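Aminotransferase AspB (Helicobacter pylori 26695, PDB 3EZS) probably acts as a pyridoxal 5'-phosphate-dependent aminotransferase, working as a dimer whose large domain carries the fold of class I and II aminotransferases. Local coordinates at residues 95-100 / 258-263; 222-227 / 247-252. One frame throughout, in Å; residues are numbered along the deposited sequence.

Interaction 1: residues 95-100 / 258-263; sequences LFNFPS and AYLGYT
Asn-97, on helix 92-102, reaches out to meet Tyr-262 and Leu-260 in the loop that follows helix 247-257, and the pair with the tyrosine shows how an amide can press obliquely against a ring without being hydrogen-bonded to it. The amide nitrogen does the touching: Asn-97 ND2 lies 3.3 Å from Tyr-262 CE2, with the amide and ring planes 47° apart. The same nitrogen stays 3.7 Å from Tyr-262 OH. The two side chains reach toward each other from facing backbones.

Van der Waals contact adds a little: Leu-260 CD1 comes within 4.0 Å of Asn-97 ND2 and sits at the edge of the Tyr-262 ring, in its plane, 3.9 Å from Tyr-262 CE2. Two residues of one loop thus border the amide. Tyr-262 is the centre of an inverse gamma turn, with a weak bond of 3.2 Å from Thr-263 N to Gly-261 O.

The setting is the large domain of the aminotransferase fold, at the dimer interface. Tyr-262 stacks on Tyr-262 of the second subunit, and its OH is hydrogen-bonded to Leu-260 O of that subunit.

Polar bonds hold the buried amide at both ends: Asn-97 OD1 pairs with Tyr-253 OH, and Asn-97 ND2 with Glu-93 OE1, which together fix the rotation of the group. Within the helix, Ser-100 OG donates to Asn-97 O at 3.0 Å, with a C=O...donor angle of 124° and the donor tilted 22° from the carbonyl plane. This bond lies where the helix kinks, the backbone nitrogens of Pro-99 and Ser-100 having no bond to the preceding turn.

Interaction 2: residues 222-227 / 247-252; sequences NVLVIH and SRLLEK
Leu-224, near the start of strand 223-228, packs against Leu-249 and Leu-250 at the start of helix 247-257, an example of how a helix is seated on a sheet by a few branched side chains. The sheet is the mixed seven-stranded one of the aminotransferase large domain, in which 223-228 runs beside the antiparallel strand 241-245 that leads into this helix.

Ser-247 opens the helix, its O receiving Glu-251 N at 3.2 Å. Arg-248 N bonds to Asp-246 OD1, while the other carboxylate oxygen of Asp-246 takes Asn-222 N, so one aspartate ties the helix start to the residue just before the strand. Leu-249 follows with its CB directed at the strand, and its CD1 lies 4.2 Å from Leu-224 CD1, a loose methyl-to-methyl touch.

Leu-250 makes the tighter contact, although its CB does not head for the strand. With CG anti to the carbonyl carbon (chi1 -69°) and the chain then extended, its branch turns inward, and the two leucines lie alongside each other, pointing opposite ways. Ile-243 of strand 241-245 also touches Leu-250 and Leu-224, giving the pair a common apolar neighbour. Lys-252, farther along, rests on Phe-101 of helix 92-102. At the tightest point Leu-224 CD2 lies 3.6 Å from Leu-250 CD2 and 3.8 Å from Leu-250 CG.

The two interactions have centres about 13 Å apart on the same side of the chain's centre, and both belong to the large domain. Along the chain the segments come in the order 95-100, 222-227, 247-252, 258-263, so interaction 1 encloses interaction 2. Helix 247-257 joins them: its start packs on strand 223-228, its Tyr-253 bonds to Asn-97 and meets Phe-98 edge-to-face, and its end runs into 258-263. Helix 92-102 lies on the same strand, with Leu-95 CD2 3.5 Å from Ile-226 CD1. Packing thus runs from the central sheet, through interaction 2 and helix 247-257, to the subunit interface, of which interaction 1 is part.

Interaction 1: residues 95-100 / 258-263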
ATOM      1  N   LEU A  95       8.757  -3.640  -5.137  1.00 40.53           N
ATOM      2  CA  LEU A  95       9.868  -3.143  -5.980  1.00 41.50           C
ATOM      3  C   LEU A  95      10.205  -1.692  -5.653  1.00 41.90           C
ATOM      4  O   LEU A  95      11.359  -1.256  -5.758  1.00 42.57           O
ATOM      5  CB  LEU A  95       9.524  -3.264  -7.486  1.00 41.21           C
ATOM      6  CG  LEU A  95       9.447  -4.663  -8.127  1.00 41.66           C
ATOM      7  CD1 LEU A  95       8.742  -4.644  -9.514  1.00 36.59           C
ATOM      8  CD2 LEU A  95      10.860  -5.239  -8.222  1.00 41.71           C
ATOM      9  N   PHE A  96       9.198  -0.938  -5.227  1.00 42.63           N
ATOM     10  CA  PHE A  96       9.421   0.446  -4.895  1.00 40.66           C
ATOM     11  C   PHE A  96      10.004   0.638  -3.502  1.00 41.47           C
ATOM     12  O   PHE A  96      10.921   1.442  -3.323  1.00 42.67           O
ATOM     13  CB  PHE A  96       8.134   1.261  -5.001  1.00 40.18           C
ATOM     14  CG  PHE A  96       8.336   2.713  -4.644  1.00 40.60           C
ATOM     15  CD1 PHE A  96       8.992   3.560  -5.521  1.00 42.26           C
ATOM     16  CD2 PHE A  96       7.947   3.207  -3.418  1.00 39.70           C
ATOM     17  CE1 PHE A  96       9.214   4.876  -5.202  1.00 40.68           C
ATOM     18  CE2 PHE A  96       8.170   4.525  -3.094  1.00 39.29           C
ATOM     19  CZ  PHE A  96       8.804   5.362  -3.992  1.00 43.26           C
ATOM     20  N   ASN A  97       9.467  -0.070  -2.510  1.00 42.07           N
ATOM     21  CA  ASN A  97       9.899   0.170  -1.122  1.00 40.93           C
ATOM     22  C   ASN A  97      10.962  -0.744  -0.573  1.00 39.62           C
ATOM     23  O   ASN A  97      11.599  -0.389   0.418  1.00 41.72           O
ATOM     24  CB  ASN A  97       8.692   0.273  -0.149  1.00 40.56           C
ATOM     25  CG  ASN A  97       7.989  -1.051   0.073  1.00 42.65           C
ATOM     26  OD1 ASN A  97       8.626  -2.048   0.382  1.00 43.04           O
ATOM     27  ND2 ASN A  97       6.661  -1.062  -0.081  1.00 35.83           N
ATOM     28  N   PHE A  98      11.189  -1.902  -1.169  1.00 40.06           N
ATOM     29  CA  PHE A  98      12.205  -2.795  -0.602  1.00 42.20           C
ATOM     30  C   PHE A  98      13.593  -2.126  -0.590  1.00 41.91           C
ATOM     31  O   PHE A  98      14.302  -2.200   0.406  1.00 39.59           O
ATOM     32  CB  PHE A  98      12.252  -4.168  -1.293  1.00 42.73           C
ATOM     33  CG  PHE A  98      13.138  -5.167  -0.585  1.00 46.22           C
ATOM     34  CD1 PHE A  98      12.676  -5.838   0.546  1.00 46.27           C
ATOM     35  CD2 PHE A  98      14.426  -5.430  -1.034  1.00 45.15           C
ATOM     36  CE1 PHE A  98      13.471  -6.740   1.208  1.00 46.83           C
ATOM     37  CE2 PHE A  98      15.242  -6.341  -0.351  1.00 40.85           C
ATOM     38  CZ  PHE A  98      14.761  -6.994   0.762  1.00 46.85           C
ATOM     39  N   PRO A  99      13.984  -1.474  -1.698  1.00 41.84           N
ATOM     40  CA  PRO A  99      15.301  -0.806  -1.651  1.00 41.88           C
ATOM     41  C   PRO A  99      15.442   0.258  -0.544  1.00 42.78           C
ATOM     42  O   PRO A  99      16.512   0.352   0.046  1.00 42.60           O
ATOM     43  CB  PRO A  99      15.423  -0.178  -3.043  1.00 41.87           C
ATOM     44  CG  PRO A  99      14.469  -1.021  -3.934  1.00 41.02           C
ATOM     45  CD  PRO A  99      13.328  -1.320  -3.011  1.00 41.36           C
ATOM     46  N   SER A 100      14.391   1.043  -0.261  1.00 42.53           N
ATOM     47  CA  SER A 100      14.475   2.029   0.827  1.00 44.49           C
ATOM     48  C   SER A 100      14.588   1.309   2.175  1.00 44.06           C
ATOM     49  O   SER A 100      15.205   1.816   3.105  1.00 45.13           O
ATOM     50  CB  SER A 100      13.300   3.038   0.833  1.00 44.17           C
ATOM     51  OG  SER A 100      12.054   2.443   1.160  1.00 51.22           O
ATOM     52  N   ALA A 258       4.924  -3.673   8.965  1.00 41.09           N
ATOM     53  CA  ALA A 258       3.886  -3.461   9.977  1.00 41.04           C
ATOM     54  C   ALA A 258       3.369  -2.029   9.931  1.00 41.61           C
ATOM     55  O   ALA A 258       2.202  -1.804  10.175  1.00 40.71           O
ATOM     56  CB  ALA A 258       4.429  -3.786  11.393  1.00 38.14           C
ATOM     57  N   TYR A 259       4.252  -1.082   9.591  1.00 45.12           N
ATOM     58  CA  TYR A 259       3.950   0.352   9.537  1.00 46.60           C
ATOM     59  C   TYR A 259       3.359   0.905   8.229  1.00 45.93           C
ATOM     60  O   TYR A 259       2.786   1.999   8.224  1.00 46.52           O
ATOM     61  CB  TYR A 259       5.254   1.129   9.757  1.00 49.95           C
ATOM     62  CG  TYR A 259       5.903   0.903  11.093  1.00 55.04           C
ATOM     63  CD1 TYR A 259       5.534   1.664  12.207  1.00 58.11           C
ATOM     64  CD2 TYR A 259       6.881  -0.070  11.250  1.00 56.99           C
ATOM     65  CE1 TYR A 259       6.130   1.460  13.446  1.00 64.58           C
ATOM     66  CE2 TYR A 259       7.492  -0.287  12.480  1.00 61.17           C
ATOM     67  CZ  TYR A 259       7.120   0.480  13.579  1.00 65.78           C
ATOM     68  OH  TYR A 259       7.719   0.256  14.814  1.00 63.92           O
ATOM     69  N   LEU A 260       3.509   0.169   7.136  1.00 43.42           N
ATOM     70  CA  LEU A 260       3.182   0.689   5.815  1.00 41.94           C
ATOM     71  C   LEU A 260       1.716   0.710   5.385  1.00 41.78           C
ATOM     72  O   LEU A 260       1.365   1.509   4.523  1.00 41.97           O
ATOM     73  CB  LEU A 260       3.988  -0.075   4.766  1.00 43.25           C
ATOM     74  CG  LEU A 260       5.507  -0.140   4.953  1.00 42.72           C
ATOM     75  CD1 LEU A 260       6.077  -1.080   3.905  1.00 39.11           C
ATOM     76  CD2 LEU A 260       6.138   1.243   4.868  1.00 43.19           C
ATOM     77  N   GLY A 261       0.879  -0.161   5.947  1.00 40.05           N
ATOM     78  CA  GLY A 261      -0.543  -0.190   5.603  1.00 40.62           C
ATOM     79  C   GLY A 261      -0.883  -0.753   4.230  1.00 40.08           C
ATOM     80  O   GLY A 261      -1.882  -0.338   3.608  1.00 40.40           O
ATOM     81  N   TYR A 262      -0.055  -1.678   3.745  1.00 39.49           N
ATOM     82  CA  TYR A 262      -0.317  -2.374   2.482  1.00 41.21           C
ATOM     83  C   TYR A 262      -1.146  -3.640   2.762  1.00 42.99           C
ATOM     84  O   TYR A 262      -0.651  -4.765   2.616  1.00 44.94           O
ATOM     85  CB  TYR A 262       0.980  -2.775   1.772  1.00 40.91           C
ATOM     86  CG  TYR A 262       1.744  -1.663   1.083  1.00 42.39           C
ATOM     87  CD1 TYR A 262       1.319  -1.167  -0.144  1.00 39.33           C
ATOM     88  CD2 TYR A 262       2.927  -1.155   1.626  1.00 42.83           C
ATOM     89  CE1 TYR A 262       2.021  -0.175  -0.796  1.00 38.95           C
ATOM     90  CE2 TYR A 262       3.653  -0.165   0.968  1.00 44.23           C
ATOM     91  CZ  TYR A 262       3.190   0.322  -0.249  1.00 42.43           C
ATOM     92  OH  TYR A 262       3.899   1.308  -0.920  1.00 44.20           O
ATOM     93  N   THR A 263      -2.411  -3.454   3.136  1.00 41.94           N
ATOM     94  CA  THR A 263      -3.277  -4.578   3.493  1.00 40.95           C
ATOM     95  C   THR A 263      -4.473  -4.698   2.546  1.00 41.82           C
ATOM     96  O   THR A 263      -4.805  -3.774   1.796  1.00 40.27           O
ATOM     97  CB  THR A 263      -3.746  -4.458   4.940  1.00 39.58           C
ATOM     98  OG1 THR A 263      -4.460  -3.241   5.080  1.00 42.81           O
ATOM     99  CG2 THR A 263      -2.537  -4.443   5.920  1.00 37.96           C
TER

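Interaction 2: residues 222-227 / 247-252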
ATOM      1  N   ASN A 222      21.627 -12.885   0.785  1.00 39.39           N
ATOM      2  CA  ASN A 222      21.713 -11.740  -0.123  1.00 40.76           C
ATOM      3  C   ASN A 222      20.778 -11.786  -1.355  1.00 40.41           C
ATOM      4  O   ASN A 222      20.843 -10.889  -2.209  1.00 38.62           O
ATOM      5  CB  ASN A 222      23.157 -11.530  -0.615  1.00 40.30           C
ATOM      6  CG  ASN A 222      24.074 -10.967   0.449  1.00 43.13           C
ATOM      7  OD1 ASN A 222      23.784 -11.030   1.638  1.00 39.91           O
ATOM      8  ND2 ASN A 222      25.183 -10.386   0.011  1.00 33.86           N
ATOM      9  N   VAL A 223      19.904 -12.784  -1.435  1.00 38.91           N
ATOM     10  CA  VAL A 223      19.100 -12.993  -2.651  1.00 38.67           C
ATOM     11  C   VAL A 223      17.596 -13.081  -2.379  1.00 38.84           C
ATOM     12  O   VAL A 223      17.149 -13.728  -1.413  1.00 35.54           O
ATOM     13  CB  VAL A 223      19.592 -14.255  -3.396  1.00 39.14           C
ATOM     14  CG1 VAL A 223      18.757 -14.536  -4.654  1.00 34.79           C
ATOM     15  CG2 VAL A 223      21.092 -14.121  -3.751  1.00 38.66           C
ATOM     16  N   LEU A 224      16.833 -12.430  -3.261  1.00 39.59           N
ATOM     17  CA  LEU A 224      15.381 -12.335  -3.179  1.00 41.29           C
ATOM     18  C   LEU A 224      14.753 -12.318  -4.581  1.00 39.60           C
ATOM     19  O   LEU A 224      15.362 -11.870  -5.541  1.00 39.22           O
ATOM     20  CB  LEU A 224      14.982 -11.046  -2.440  1.00 43.65           C
ATOM     21  CG  LEU A 224      15.460 -10.905  -0.982  1.00 45.25           C
ATOM     22  CD1 LEU A 224      15.817  -9.496  -0.680  1.00 54.01           C
ATOM     23  CD2 LEU A 224      14.480 -11.475   0.030  1.00 42.61           C
ATOM     24  N   VAL A 225      13.541 -12.845  -4.678  1.00 39.86           N
ATOM     25  CA  VAL A 225      12.787 -12.900  -5.924  1.00 36.86           C
ATOM     26  C   VAL A 225      11.419 -12.319  -5.601  1.00 38.54           C
ATOM     27  O   VAL A 225      10.906 -12.508  -4.508  1.00 42.72           O
ATOM     28  CB  VAL A 225      12.662 -14.351  -6.495  1.00 37.42           C
ATOM     29  CG1 VAL A 225      14.044 -14.938  -6.900  1.00 33.02           C
ATOM     30  CG2 VAL A 225      11.957 -15.277  -5.507  1.00 35.83           C
ATOM     31  N   ILE A 226      10.841 -11.608  -6.553  1.00 39.96           N
ATOM     32  CA  ILE A 226       9.558 -10.935  -6.387  1.00 39.15           C
ATOM     33  C   ILE A 226       8.562 -11.499  -7.407  1.00 38.19           C
ATOM     34  O   ILE A 226       8.850 -11.547  -8.591  1.00 39.47           O
ATOM     35  CB  ILE A 226       9.741  -9.398  -6.542  1.00 38.83           C
ATOM     36  CG1 ILE A 226      10.571  -8.865  -5.374  1.00 32.96           C
ATOM     37  CG2 ILE A 226       8.369  -8.672  -6.624  1.00 38.37           C
ATOM     38  CD1 ILE A 226      10.849  -7.356  -5.401  1.00 39.54           C
ATOM     39  N   HIS A 227       7.402 -11.939  -6.932  1.00 39.61           N
ATOM     40  CA  HIS A 227       6.377 -12.543  -7.791  1.00 40.43           C
ATOM     41  C   HIS A 227       5.063 -11.798  -7.679  1.00 39.73           C
ATOM     42  O   HIS A 227       4.843 -11.055  -6.721  1.00 40.15           O
ATOM     43  CB  HIS A 227       6.205 -14.030  -7.450  1.00 39.71           C
ATOM     44  CG  HIS A 227       7.357 -14.887  -7.893  1.00 42.23           C
ATOM     45  ND1 HIS A 227       7.279 -15.737  -8.978  1.00 40.17           N
ATOM     46  CD2 HIS A 227       8.621 -15.008  -7.411  1.00 48.38           C
ATOM     47  CE1 HIS A 227       8.435 -16.363  -9.132  1.00 43.60           C
ATOM     48  NE2 HIS A 227       9.270 -15.940  -8.197  1.00 35.79           N
ATOM     49  N   SER A 247      16.004 -15.103   4.582  1.00 42.68           N
ATOM     50  CA  SER A 247      15.125 -15.035   5.732  1.00 42.46           C
ATOM     51  C   SER A 247      15.553 -14.023   6.760  1.00 43.61           C
ATOM     52  O   SER A 247      14.733 -13.629   7.566  1.00 42.30           O
ATOM     53  CB  SER A 247      14.994 -16.408   6.392  1.00 43.98           C
ATOM     54  OG  SER A 247      16.252 -16.910   6.840  1.00 38.12           O
ATOM     55  N   ARG A 248      16.828 -13.625   6.759  1.00 45.34           N
ATOM     56  CA  ARG A 248      17.325 -12.634   7.721  1.00 47.62           C
ATOM     57  C   ARG A 248      16.813 -11.250   7.329  1.00 44.84           C
ATOM     58  O   ARG A 248      16.350 -10.490   8.176  1.00 43.61           O
ATOM     59  CB  ARG A 248      18.861 -12.633   7.797  1.00 47.57           C
ATOM     60  CG  ARG A 248      19.430 -11.712   8.894  1.00 54.00           C
ATOM     61  CD  ARG A 248      20.953 -11.540   8.804  1.00 53.80           C
ATOM     62  NE  ARG A 248      21.353 -10.881   7.553  1.00 62.03           N
ATOM     63  CZ  ARG A 248      21.295  -9.566   7.319  1.00 62.92           C
ATOM     64  NH1 ARG A 248      20.865  -8.712   8.244  1.00 66.07           N
ATOM     65  NH2 ARG A 248      21.676  -9.093   6.130  1.00 60.01           N
ATOM     66  N   LEU A 249      16.929 -10.929   6.044  1.00 43.30           N
ATOM     67  CA  LEU A 249      16.398  -9.681   5.506  1.00 42.67           C
ATOM     68  C   LEU A 249      14.867  -9.654   5.561  1.00 41.82           C
ATOM     69  O   LEU A 249      14.288  -8.632   5.907  1.00 45.02           O
ATOM     70  CB  LEU A 249      16.870  -9.461   4.066  1.00 40.74           C
ATOM     71  CG  LEU A 249      18.366  -9.240   3.831  1.00 40.24           C
ATOM     72  CD1 LEU A 249      18.725  -9.184   2.354  1.00 35.42           C
ATOM     73  CD2 LEU A 249      18.838  -7.968   4.561  1.00 43.71           C
ATOM     74  N   LEU A 250      14.211 -10.768   5.235  1.00 41.68           N
ATOM     75  CA  LEU A 250      12.726 -10.821   5.261  1.00 42.08           C
ATOM     76  C   LEU A 250      12.110 -10.679   6.658  1.00 42.01           C
ATOM     77  O   LEU A 250      11.012 -10.161   6.794  1.00 41.73           O
ATOM     78  CB  LEU A 250      12.183 -12.100   4.582  1.00 40.74           C
ATOM     79  CG  LEU A 250      12.360 -12.206   3.059  1.00 38.71           C
ATOM     80  CD1 LEU A 250      11.837 -13.540   2.575  1.00 39.46           C
ATOM     81  CD2 LEU A 250      11.688 -11.044   2.311  1.00 38.71           C
ATOM     82  N   GLU A 251      12.815 -11.132   7.692  1.00 43.00           N
ATOM     83  CA  GLU A 251      12.291 -11.053   9.050  1.00 44.87           C
ATOM     84  C   GLU A 251      12.296  -9.571   9.513  1.00 44.81           C
ATOM     85  O   GLU A 251      11.400  -9.114  10.241  1.00 43.50           O
ATOM     86  CB  GLU A 251      13.108 -11.975   9.978  1.00 46.53           C
ATOM     87  CG  GLU A 251      12.454 -12.302  11.334  1.00 54.55           C
ATOM     88  CD  GLU A 251      11.139 -13.087  11.211  1.00 65.86           C
ATOM     89  OE1 GLU A 251      10.878 -13.719  10.141  1.00 61.23           O
ATOM     90  OE2 GLU A 251      10.362 -13.046  12.197  1.00 68.06           O
ATOM     91  N   LYS A 252      13.299  -8.824   9.060  1.00 43.65           N
ATOM     92  CA  LYS A 252      13.381  -7.399   9.339  1.00 45.25           C
ATOM     93  C   LYS A 252      12.365  -6.620   8.463  1.00 44.42           C
ATOM     94  O   LYS A 252      11.726  -5.671   8.945  1.00 40.98           O
ATOM     95  CB  LYS A 252      14.826  -6.900   9.135  1.00 44.70           C
ATOM     96  CG  LYS A 252      15.829  -7.511  10.125  1.00 46.49           C
ATOM     97  CD  LYS A 252      17.247  -6.976   9.923  1.00 48.27           C
TER